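2',5'-phosphodiesterase 12 (Homo sapiens, PDB 4Z0V) belongs to the endonuclease/exonuclease/phosphatase family, carries an extra N-terminal domain of the E-set kind, and binds a magnesium ion. Local coordinates at residues V177-E182 with L213-R218; V265-V270 with V283-L288; F222-Q227 with S269-T274; G326-T331 with Y393-L398. All blocks are in the same frame, centred on the assembly; numbering follows the deposited sequence.

Interaction 1: residues V177-E182 with L213-R218; sequences VICLQE and LATFYR. With MG (magnesium ion), chain B.
Ile178 and Phe216 face each other as a hydrogen-bonded pair of two antiparallel strands, in one of the two central sheets of the endonuclease/exonuclease/phosphatase fold. Their side chains leave the same face as those of Leu180 and Ala214, the face covered by helix 185-198. The two CB atoms, Ile178 CB and Phe216 CB, lie 4.2 Å apart, and Leu180 CD1 reaches Phe216 CE1 obliquely at 4.3 Å, so the ring continues the aliphatic row. On the other face, turned to the second sheet, Cys179 SG lies 3.8 Å from Thr215 OG1; both atoms stand beside their own backbone N (chi1 -69° and -63°), and the threonine hydroxyl bonds to Gln267. At the strand end Gln181, bent at chi2 (82°), lays CG against Leu213 CD2 at 3.8 Å, the two side chains crossing at a slant, while its amide reaches Asn285. Four backbone hydrogen bonds hold the strands, among them Leu180 N to Ala214 O at 2.8 Å. Beyond the corner of the chain, Glu182 leaves the strand pair and its carboxylate reaches the metal. Its OE2 binds magnesium at 2.0 Å, five waters complete the octahedron, and OE1 accepts a hydrogen bond from one of them.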
# COMPACT_ATOMS: atom_id res chain seq x y z
N VAL A 177 5.34 2.97 7.92
CA VAL A 177 5.69 2.87 6.50
C VAL A 177 4.67 1.98 5.86
O VAL A 177 4.49 0.84 6.31
CB VAL A 177 7.15 2.34 6.30
CG1 VAL A 177 7.45 2.08 4.80
CG2 VAL A 177 8.17 3.33 6.89
N ILE A 178 3.97 2.49 4.84
CA ILE A 178 2.92 1.71 4.18
C ILE A 178 3.20 1.69 2.71
O ILE A 178 3.24 2.76 2.08
CB ILE A 178 1.50 2.25 4.45
CG1 ILE A 178 1.18 2.27 5.98
CG2 ILE A 178 0.49 1.36 3.71
CD1 ILE A 178 -0.19 2.98 6.28
N CYS A 179 3.47 0.50 2.17
CA CYS A 179 3.75 0.35 0.74
C CYS A 179 2.59 -0.36 0.09
O CYS A 179 2.25 -1.47 0.48
CB CYS A 179 5.06 -0.39 0.51
SG CYS A 179 6.53 0.54 1.00
N LEU A 180 2.01 0.27 -0.90
CA LEU A 180 0.83 -0.25 -1.55
C LEU A 180 1.03 -0.47 -3.03
O LEU A 180 1.73 0.31 -3.67
CB LEU A 180 -0.33 0.74 -1.36
CG LEU A 180 -0.69 1.16 0.07
CD1 LEU A 180 -1.84 2.17 0.05
CD2 LEU A 180 -1.12 -0.06 0.91
N GLN A 181 0.34 -1.46 -3.57
CA GLN A 181 0.34 -1.74 -5.00
C GLN A 181 -1.09 -1.73 -5.49
O GLN A 181 -2.03 -1.86 -4.69
CB GLN A 181 1.01 -3.08 -5.35
CG GLN A 181 2.42 -3.24 -4.73
CD GLN A 181 2.37 -3.71 -3.30
OE1 GLN A 181 1.50 -4.50 -2.91
NE2 GLN A 181 3.28 -3.24 -2.46
N GLU A 182 -1.27 -1.52 -6.81
CA GLU A 182 -2.58 -1.47 -7.47
C GLU A 182 -3.43 -0.34 -6.90
O GLU A 182 -4.64 -0.50 -6.61
CB GLU A 182 -3.30 -2.83 -7.43
CG GLU A 182 -2.68 -3.82 -8.41
CD GLU A 182 -3.58 -4.99 -8.73
OE1 GLU A 182 -4.81 -4.79 -8.82
OE2 GLU A 182 -3.07 -6.12 -8.90
N LEU A 213 1.86 2.51 -7.71
CA LEU A 213 2.42 2.30 -6.40
C LEU A 213 2.28 3.52 -5.53
O LEU A 213 2.46 4.63 -6.02
CB LEU A 213 3.91 1.99 -6.55
CG LEU A 213 4.36 0.84 -7.49
CD1 LEU A 213 5.90 0.81 -7.53
CD2 LEU A 213 3.82 -0.51 -7.01
N ALA A 214 2.08 3.29 -4.22
CA ALA A 214 2.12 4.40 -3.26
C ALA A 214 2.94 4.01 -2.03
O ALA A 214 2.93 2.84 -1.61
CB ALA A 214 0.72 4.82 -2.83
N THR A 215 3.64 5.00 -1.44
CA THR A 215 4.37 4.79 -0.17
C THR A 215 3.93 5.91 0.75
O THR A 215 3.98 7.07 0.36
CB THR A 215 5.91 4.74 -0.38
OG1 THR A 215 6.25 3.62 -1.20
CG2 THR A 215 6.69 4.61 0.95
N PHE A 216 3.48 5.56 1.94
CA PHE A 216 3.07 6.51 2.98
C PHE A 216 4.01 6.39 4.16
O PHE A 216 4.47 5.30 4.45
CB PHE A 216 1.63 6.28 3.42
CG PHE A 216 0.62 6.76 2.41
CD1 PHE A 216 0.19 5.92 1.37
CD2 PHE A 216 0.03 8.02 2.54
CE1 PHE A 216 -0.75 6.36 0.44
CE2 PHE A 216 -0.92 8.46 1.60
CZ PHE A 216 -1.28 7.63 0.55
N TYR A 217 4.33 7.50 4.82
CA TYR A 217 5.25 7.44 5.95
C TYR A 217 4.71 8.32 7.06
O TYR A 217 4.14 9.37 6.78
CB TYR A 217 6.68 7.85 5.54
CG TYR A 217 6.74 9.16 4.78
CD1 TYR A 217 6.54 9.20 3.40
CD2 TYR A 217 6.92 10.36 5.45
CE1 TYR A 217 6.48 10.41 2.72
CE2 TYR A 217 6.89 11.58 4.77
CZ TYR A 217 6.67 11.60 3.40
OH TYR A 217 6.66 12.80 2.73
N ARG A 218 4.89 7.89 8.33
CA ARG A 218 4.40 8.64 9.48
C ARG A 218 5.28 9.85 9.73
O ARG A 218 6.47 9.69 10.02
CB ARG A 218 4.33 7.74 10.70
CG ARG A 218 3.82 8.47 11.94
CD ARG A 218 3.57 7.49 13.09
NE ARG A 218 2.54 6.52 12.73
CZ ARG A 218 1.24 6.78 12.73
NH1 ARG A 218 0.78 7.96 13.16
NH2 ARG A 218 0.37 5.87 12.33
MG MG B . -4.01 -7.90 -8.91
O HOH W 1 -5.63 -7.07 -9.97
O HOH W 2 -3.27 -8.31 -10.86
O HOH W 3 -2.47 -9.00 -8.21
O HOH W 4 -5.10 -9.74 -8.94
O HOH W 5 -4.75 -7.51 -6.97

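Interaction 2: residues V265-V270 with V283-L288; sequences VLQVSV and VANTHL
Gln267 and Asn285 sit opposite each other in the antiparallel hairpin of strands 265-273 and 280-287, and their side chains add a single amide-to-amide bond to the backbone pairing. The main-chain bonds come in two reciprocal pairs, Gln267 with Asn285 and Ser269 with Val283. Among side chains, Asn285 ND2 donates to Gln267 OE1 over 3.1 Å at an N-H...O angle of 163°. The two amides lie side by side with planes 30° apart; each CG lies anti to its own backbone N (chi1 175° in Gln267), which sends both the same way. Thr286 OG1 donates to Val265 O over 2.7 Å, tilted somewhat from the carbonyl plane. Water adds two bridges: one links Val265 N to His287 O, the other Ser269 OG to Val283 O. Apolar contacts occupy the opposite face, where Leu266 CD1 lies 3.8 Å from Thr286 CB and Val268 CG2 lies 4.1 Å from Ala284 CB, next to helix 295-316 and Phe324. Gln267 OE1 also bonds to Thr215, and Asn285 reaches Gln181 through OD1 and Leu180 O through ND2. The chemistry implies a polar seam between the two central sheets: the two amides, held by each other and by the facing strands, probably have little freedom to rotate.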
# COMPACT_ATOMS: atom_id res chain seq x y z
N VAL A 265 7.24 -0.83 -12.65
CA VAL A 265 7.94 0.27 -12.04
C VAL A 265 8.41 -0.10 -10.62
O VAL A 265 7.94 -1.06 -9.98
CB VAL A 265 7.06 1.57 -12.02
CG1 VAL A 265 6.76 2.07 -13.46
CG2 VAL A 265 5.76 1.35 -11.24
N LEU A 266 9.39 0.68 -10.17
CA LEU A 266 9.99 0.59 -8.84
C LEU A 266 9.94 1.95 -8.20
O LEU A 266 10.45 2.92 -8.75
CB LEU A 266 11.46 0.13 -8.96
CG LEU A 266 12.22 0.06 -7.61
CD1 LEU A 266 11.62 -1.02 -6.70
CD2 LEU A 266 13.70 -0.20 -7.85
N GLN A 267 9.33 2.02 -7.04
CA GLN A 267 9.24 3.29 -6.31
C GLN A 267 10.30 3.25 -5.22
O GLN A 267 10.45 2.24 -4.51
CB GLN A 267 7.83 3.41 -5.75
CG GLN A 267 7.57 4.61 -4.85
CD GLN A 267 6.09 4.64 -4.48
OE1 GLN A 267 5.55 3.69 -3.88
NE2 GLN A 267 5.41 5.71 -4.89
N VAL A 268 11.09 4.31 -5.11
CA VAL A 268 12.14 4.35 -4.11
C VAL A 268 12.06 5.69 -3.41
O VAL A 268 12.11 6.74 -4.08
CB VAL A 268 13.56 4.09 -4.66
CG1 VAL A 268 14.61 4.21 -3.55
CG2 VAL A 268 13.68 2.72 -5.35
N SER A 269 11.99 5.65 -2.09
CA SER A 269 11.92 6.87 -1.27
C SER A 269 12.94 6.78 -0.14
O SER A 269 12.95 5.78 0.59
CB SER A 269 10.52 7.01 -0.69
OG SER A 269 9.52 6.82 -1.69
N VAL A 270 13.76 7.81 0.03
CA VAL A 270 14.72 7.81 1.14
C VAL A 270 14.13 8.67 2.24
O VAL A 270 13.84 9.84 2.01
CB VAL A 270 16.11 8.29 0.69
CG1 VAL A 270 17.04 8.47 1.90
CG2 VAL A 270 16.72 7.30 -0.32
N VAL A 283 13.35 3.10 1.33
CA VAL A 283 12.12 2.29 1.23
C VAL A 283 11.78 2.08 -0.23
O VAL A 283 11.49 3.06 -0.95
CB VAL A 283 10.92 2.95 1.98
CG1 VAL A 283 9.66 2.09 1.82
CG2 VAL A 283 11.25 3.15 3.47
N ALA A 284 11.83 0.81 -0.68
CA ALA A 284 11.54 0.50 -2.06
C ALA A 284 10.24 -0.30 -2.11
O ALA A 284 9.89 -1.03 -1.17
CB ALA A 284 12.70 -0.27 -2.69
N ASN A 285 9.46 -0.06 -3.18
CA ASN A 285 8.15 -0.67 -3.39
C ASN A 285 7.99 -1.03 -4.83
O ASN A 285 8.39 -0.25 -5.70
CB ASN A 285 7.04 0.33 -2.95
CG ASN A 285 5.61 -0.17 -3.06
OD1 ASN A 285 5.32 -1.38 -3.01
ND2 ASN A 285 4.66 0.77 -3.16
N THR A 286 7.46 -2.23 -5.12
CA THR A 286 7.27 -2.61 -6.52
C THR A 286 6.11 -3.57 -6.70
O THR A 286 5.52 -4.06 -5.74
CB THR A 286 8.58 -3.26 -7.10
OG1 THR A 286 8.50 -3.27 -8.54
CG2 THR A 286 8.82 -4.70 -6.59
N HIS A 287 5.75 -3.79 -7.97
CA HIS A 287 4.76 -4.77 -8.40
C HIS A 287 5.36 -5.40 -9.64
O HIS A 287 5.44 -4.74 -10.68
CB HIS A 287 3.41 -4.07 -8.68
CG HIS A 287 2.27 -5.03 -8.92
ND1 HIS A 287 0.99 -4.57 -9.19
CD2 HIS A 287 2.26 -6.39 -8.93
CE1 HIS A 287 0.24 -5.65 -9.36
NE2 HIS A 287 0.95 -6.77 -9.21
N LEU A 288 5.94 -6.63 -9.50
CA LEU A 288 6.66 -7.22 -10.62
C LEU A 288 5.70 -7.82 -11.61
O LEU A 288 4.52 -7.98 -11.30
CB LEU A 288 7.66 -8.28 -10.16
CG LEU A 288 8.82 -7.82 -9.25
CD1 LEU A 288 9.81 -8.97 -9.02
CD2 LEU A 288 9.56 -6.59 -9.82
O HOH W 6 4.97 -2.13 -11.32
O HOH W 7 8.96 4.15 -1.69

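Interaction 3: residues F222-Q227 with S269-T274; sequences FSLLSQ and SVLQST
Phe222 and Leu271 form the tightly packed part of this antiparallel strand pair. Their side chains cross at about a right angle: Leu271 CD1 sits over one face of the ring, 4.0 Å from Phe222 CG and offset toward the rim, while Leu271 CB meets Phe222 CD1 at 3.8 Å. Leu271 CD2 turns to Leu224 CD1 at 3.9 Å, so its two branches touch two residues of the partner strand. This face looks inward, toward Tyr217 and Val204 of the other sheet. The solvent side is looser: Leu225 lays CG against Gln272 CB at 3.7 Å, and at the strand end Thr274 CG2 touches Ser223 OG at 3.6 Å. Gln272 is bent at chi2 (77°), and its NE2 donates in plane to a lone pair of Ser273 O. Ser226 OG packs on Val270 CB and bonds to Tyr317 and His228. Between Leu224 and Ser226 the register slips by one residue: Leu225 N donates to Val270 O at 2.8 Å, and Ser226 N reaches the same oxygen only weakly, at 3.5 Å. Two residues opposite one make a classic beta bulge, here in the outer strand of the hairpin's sheet.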
# COMPACT_ATOMS: atom_id res chain seq x y z
N PHE A 222 9.18 10.21 10.50
CA PHE A 222 10.00 10.35 9.28
C PHE A 222 9.69 11.58 8.45
O PHE A 222 8.55 12.01 8.38
CB PHE A 222 9.77 9.13 8.35
CG PHE A 222 10.28 7.82 8.90
CD1 PHE A 222 11.64 7.58 9.02
CD2 PHE A 222 9.38 6.85 9.36
CE1 PHE A 222 12.11 6.37 9.53
CE2 PHE A 222 9.85 5.64 9.89
CZ PHE A 222 11.21 5.41 9.98
N SER A 223 10.70 12.04 7.71
CA SER A 223 10.58 13.08 6.69
C SER A 223 11.09 12.47 5.38
O SER A 223 12.05 11.68 5.40
CB SER A 223 11.40 14.32 7.04
OG SER A 223 10.80 15.02 8.12
N LEU A 224 10.54 12.91 4.26
CA LEU A 224 11.02 12.42 2.97
C LEU A 224 12.22 13.25 2.51
O LEU A 224 12.13 14.48 2.49
CB LEU A 224 9.87 12.52 1.96
CG LEU A 224 10.17 12.13 0.51
CD1 LEU A 224 10.46 10.63 0.40
CD2 LEU A 224 8.97 12.49 -0.38
N LEU A 225 13.35 12.61 2.24
CA LEU A 225 14.54 13.32 1.74
C LEU A 225 14.53 13.42 0.23
O LEU A 225 14.75 14.52 -0.33
CB LEU A 225 15.85 12.64 2.20
CG LEU A 225 16.12 12.69 3.69
CD1 LEU A 225 17.51 12.10 4.02
CD2 LEU A 225 16.01 14.16 4.23
N SER A 226 14.40 12.27 -0.44
CA SER A 226 14.49 12.25 -1.90
C SER A 226 13.77 11.04 -2.48
O SER A 226 13.42 10.11 -1.76
CB SER A 226 15.97 12.21 -2.31
OG SER A 226 16.58 11.06 -1.75
N GLN A 227 13.53 11.08 -3.80
CA GLN A 227 12.81 10.00 -4.49
C GLN A 227 13.62 9.54 -5.69
O GLN A 227 14.30 10.34 -6.34
CB GLN A 227 11.41 10.44 -4.91
CG GLN A 227 10.52 10.88 -3.73
CD GLN A 227 9.25 11.49 -4.25
OE1 GLN A 227 9.12 12.71 -4.33
NE2 GLN A 227 8.29 10.64 -4.63
N SER A 269 11.99 5.65 -2.09
CA SER A 269 11.92 6.87 -1.27
C SER A 269 12.94 6.78 -0.14
O SER A 269 12.95 5.78 0.59
CB SER A 269 10.52 7.01 -0.69
OG SER A 269 9.52 6.82 -1.69
N VAL A 270 13.76 7.81 0.03
CA VAL A 270 14.72 7.81 1.14
C VAL A 270 14.13 8.67 2.24
O VAL A 270 13.84 9.84 2.01
CB VAL A 270 16.11 8.29 0.69
CG1 VAL A 270 17.04 8.47 1.90
CG2 VAL A 270 16.72 7.30 -0.32
N LEU A 271 13.98 8.09 3.45
CA LEU A 271 13.39 8.77 4.60
C LEU A 271 14.42 9.07 5.64
O LEU A 271 15.39 8.33 5.82
CB LEU A 271 12.29 7.88 5.24
CG LEU A 271 11.19 7.33 4.33
CD1 LEU A 271 10.25 6.45 5.11
CD2 LEU A 271 10.40 8.48 3.65
N GLN A 272 14.19 10.15 6.38
CA GLN A 272 15.06 10.49 7.48
C GLN A 272 14.29 10.40 8.78
O GLN A 272 13.17 10.92 8.87
CB GLN A 272 15.64 11.90 7.28
CG GLN A 272 16.17 12.55 8.54
CD GLN A 272 17.50 12.01 8.91
OE1 GLN A 272 18.47 12.13 8.15
NE2 GLN A 272 17.61 11.49 10.13
N SER A 273 14.89 9.75 9.78
CA SER A 273 14.27 9.62 11.09
C SER A 273 14.24 10.96 11.74
O SER A 273 15.23 11.69 11.72
CB SER A 273 15.01 8.62 11.96
OG SER A 273 14.47 8.53 13.26
N THR A 274 13.06 11.35 12.23
CA THR A 274 12.97 12.60 12.95
C THR A 274 13.40 12.28 14.43
O THR A 274 13.66 13.20 15.17
CB THR A 274 11.56 13.23 12.84
OG1 THR A 274 10.64 12.41 13.54
CG2 THR A 274 11.09 13.44 11.39
O HOH W 8 9.12 7.82 -4.34

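Interaction 4: residues G326-T331 with Y393-L398; sequences GDFNST and YIFIDL
Gly326 and Tyr393 pair near the C-terminal end of strand 322-327, which runs antiparallel to strand 387-397 in a central sheet of the endonuclease/exonuclease/phosphatase fold. Tyr393 N donates to Gly326 O at 3.2 Å, an approach with a fairly straight N-H (160°), whereas the return bond from Gly326 N to Tyr393 O is bent and weak. Past the strand, the loop satisfies several of its own polar groups. Asp327 OD1 accepts from Asn329 N at 3.1 Å, closing an Asx turn, and its other oxygen, OD2, takes a bond from Asn132. Ser330 OG donates to Phe328 O from above the carbonyl plane, while Asn329 ND2 is engaged by Leu288 O. Among these polar links lies an aromatic cluster of Phe328, Tyr393 and Phe395. The edge of Phe395 points at the face of Phe328 in a T-shaped pair, centroids 5.1 Å apart and planes at 65°. Tyr393 instead brings CD2 to 3.6 Å from Phe328 CD1, the rings meeting obliquely. With its CG beside the backbone N (chi1 -55°), the tyrosine extends along the loop and carries its hydroxyl to the turn. There Tyr393 OH donates to Ser330 O at 2.7 Å, on a lone pair in the carbonyl plane.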
# COMPACT_ATOMS: atom_id res chain seq x y z
N GLY A 326 6.67 -5.26 -1.61
CA GLY A 326 6.11 -5.40 -2.94
C GLY A 326 5.26 -6.61 -3.18
O GLY A 326 5.19 -7.51 -2.34
N ASP A 327 4.54 -6.57 -4.29
CA ASP A 327 3.86 -7.75 -4.80
C ASP A 327 4.84 -8.27 -5.84
O ASP A 327 4.98 -7.67 -6.91
CB ASP A 327 2.49 -7.40 -5.35
CG ASP A 327 1.80 -8.58 -5.99
OD1 ASP A 327 2.46 -9.64 -6.18
OD2 ASP A 327 0.61 -8.44 -6.34
N PHE A 328 5.60 -9.29 -5.48
CA PHE A 328 6.65 -9.78 -6.35
C PHE A 328 6.15 -10.84 -7.32
O PHE A 328 6.94 -11.29 -8.15
CB PHE A 328 7.80 -10.34 -5.50
CG PHE A 328 8.45 -9.25 -4.68
CD1 PHE A 328 7.97 -8.92 -3.42
CD2 PHE A 328 9.52 -8.52 -5.20
CE1 PHE A 328 8.58 -7.89 -2.67
CE2 PHE A 328 10.08 -7.45 -4.46
CZ PHE A 328 9.60 -7.16 -3.21
N ASN A 329 4.87 -11.23 -7.23
CA ASN A 329 4.27 -12.28 -8.10
C ASN A 329 5.20 -13.52 -8.19
O ASN A 329 5.30 -14.16 -9.25
CB ASN A 329 4.01 -11.69 -9.50
CG ASN A 329 2.68 -10.99 -9.56
OD1 ASN A 329 1.65 -11.60 -9.28
ND2 ASN A 329 2.64 -9.73 -10.02
N SER A 330 5.85 -13.84 -7.05
CA SER A 330 6.81 -14.95 -6.95
C SER A 330 6.62 -15.68 -5.66
O SER A 330 6.73 -15.08 -4.59
CB SER A 330 8.25 -14.46 -7.01
OG SER A 330 8.48 -13.51 -8.05
N THR A 331 6.43 -17.00 -5.75
CA THR A 331 6.30 -17.79 -4.52
C THR A 331 7.69 -18.14 -3.95
O THR A 331 8.68 -17.98 -4.67
CB THR A 331 5.48 -19.05 -4.78
OG1 THR A 331 6.25 -19.95 -5.58
CG2 THR A 331 4.09 -18.76 -5.35
N TYR A 393 5.96 -9.75 -0.18
CA TYR A 393 6.99 -9.82 0.85
C TYR A 393 7.38 -8.46 1.37
O TYR A 393 7.26 -7.46 0.66
CB TYR A 393 8.26 -10.49 0.31
CG TYR A 393 8.04 -11.87 -0.30
CD1 TYR A 393 8.05 -13.01 0.49
CD2 TYR A 393 7.80 -12.02 -1.66
CE1 TYR A 393 7.79 -14.27 -0.05
CE2 TYR A 393 7.53 -13.27 -2.22
CZ TYR A 393 7.54 -14.39 -1.41
OH TYR A 393 7.25 -15.62 -1.96
N ILE A 394 7.87 -8.42 2.62
CA ILE A 394 8.51 -7.23 3.18
C ILE A 394 9.96 -7.69 3.37
O ILE A 394 10.21 -8.44 4.30
CB ILE A 394 7.88 -6.70 4.48
CG1 ILE A 394 6.43 -6.19 4.22
CG2 ILE A 394 8.76 -5.57 5.09
CD1 ILE A 394 5.59 -6.02 5.54
N PHE A 395 10.85 -7.33 2.47
CA PHE A 395 12.25 -7.76 2.59
C PHE A 395 13.01 -6.73 3.40
O PHE A 395 12.94 -5.52 3.10
CB PHE A 395 12.90 -7.95 1.22
CG PHE A 395 12.39 -9.14 0.44
CD1 PHE A 395 12.58 -10.44 0.91
CD2 PHE A 395 11.76 -8.96 -0.79
CE1 PHE A 395 12.10 -11.54 0.19
CE2 PHE A 395 11.32 -10.07 -1.53
CZ PHE A 395 11.50 -11.35 -1.04
N ILE A 396 13.73 -7.20 4.44
CA ILE A 396 14.44 -6.25 5.31
C ILE A 396 15.93 -6.48 5.30
O ILE A 396 16.38 -7.61 5.22
CB ILE A 396 13.91 -6.27 6.76
CG1 ILE A 396 14.14 -7.64 7.45
CG2 ILE A 396 12.41 -5.85 6.81
CD1 ILE A 396 14.00 -7.64 8.94
N ASP A 397 16.67 -5.39 5.39
CA ASP A 397 18.13 -5.39 5.46
C ASP A 397 18.56 -5.90 6.83
O ASP A 397 18.44 -5.17 7.82
CB ASP A 397 18.62 -3.95 5.24
CG ASP A 397 20.11 -3.77 5.16
OD1 ASP A 397 20.85 -4.75 5.43
OD2 ASP A 397 20.54 -2.66 4.80
N LEU A 398 19.09 -7.13 6.89
CA LEU A 398 19.55 -7.71 8.15
C LEU A 398 20.74 -6.97 8.77
O LEU A 398 21.02 -7.16 9.96
CB LEU A 398 19.95 -9.18 7.96
CG LEU A 398 18.78 -10.13 7.75
CD1 LEU A 398 19.27 -11.46 7.22
CD2 LEU A 398 17.90 -10.24 9.01

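Overall arrangement
Following the chain from the N terminus, interaction 1 comes first, closing a loop that contains helix 185-198 and strand 201-207. Strand 222-231 follows strand 211-218 directly and joins the other sheet; after a largely helical excursion strand 265-273 returns to pair with it in interaction 3. The contacts follow in series, none nesting in another, interaction 2 opening on the strand that closes interaction 3 and sharing Ser269 and Val270 with it. Interaction 4 closes last, over 61 intervening residues. Interactions 2, 3 and 4 belong to one sheet and interaction 1 to the facing one. Interaction 1 touches each of the others, and interactions 2 and 4 meet near the magnesium side.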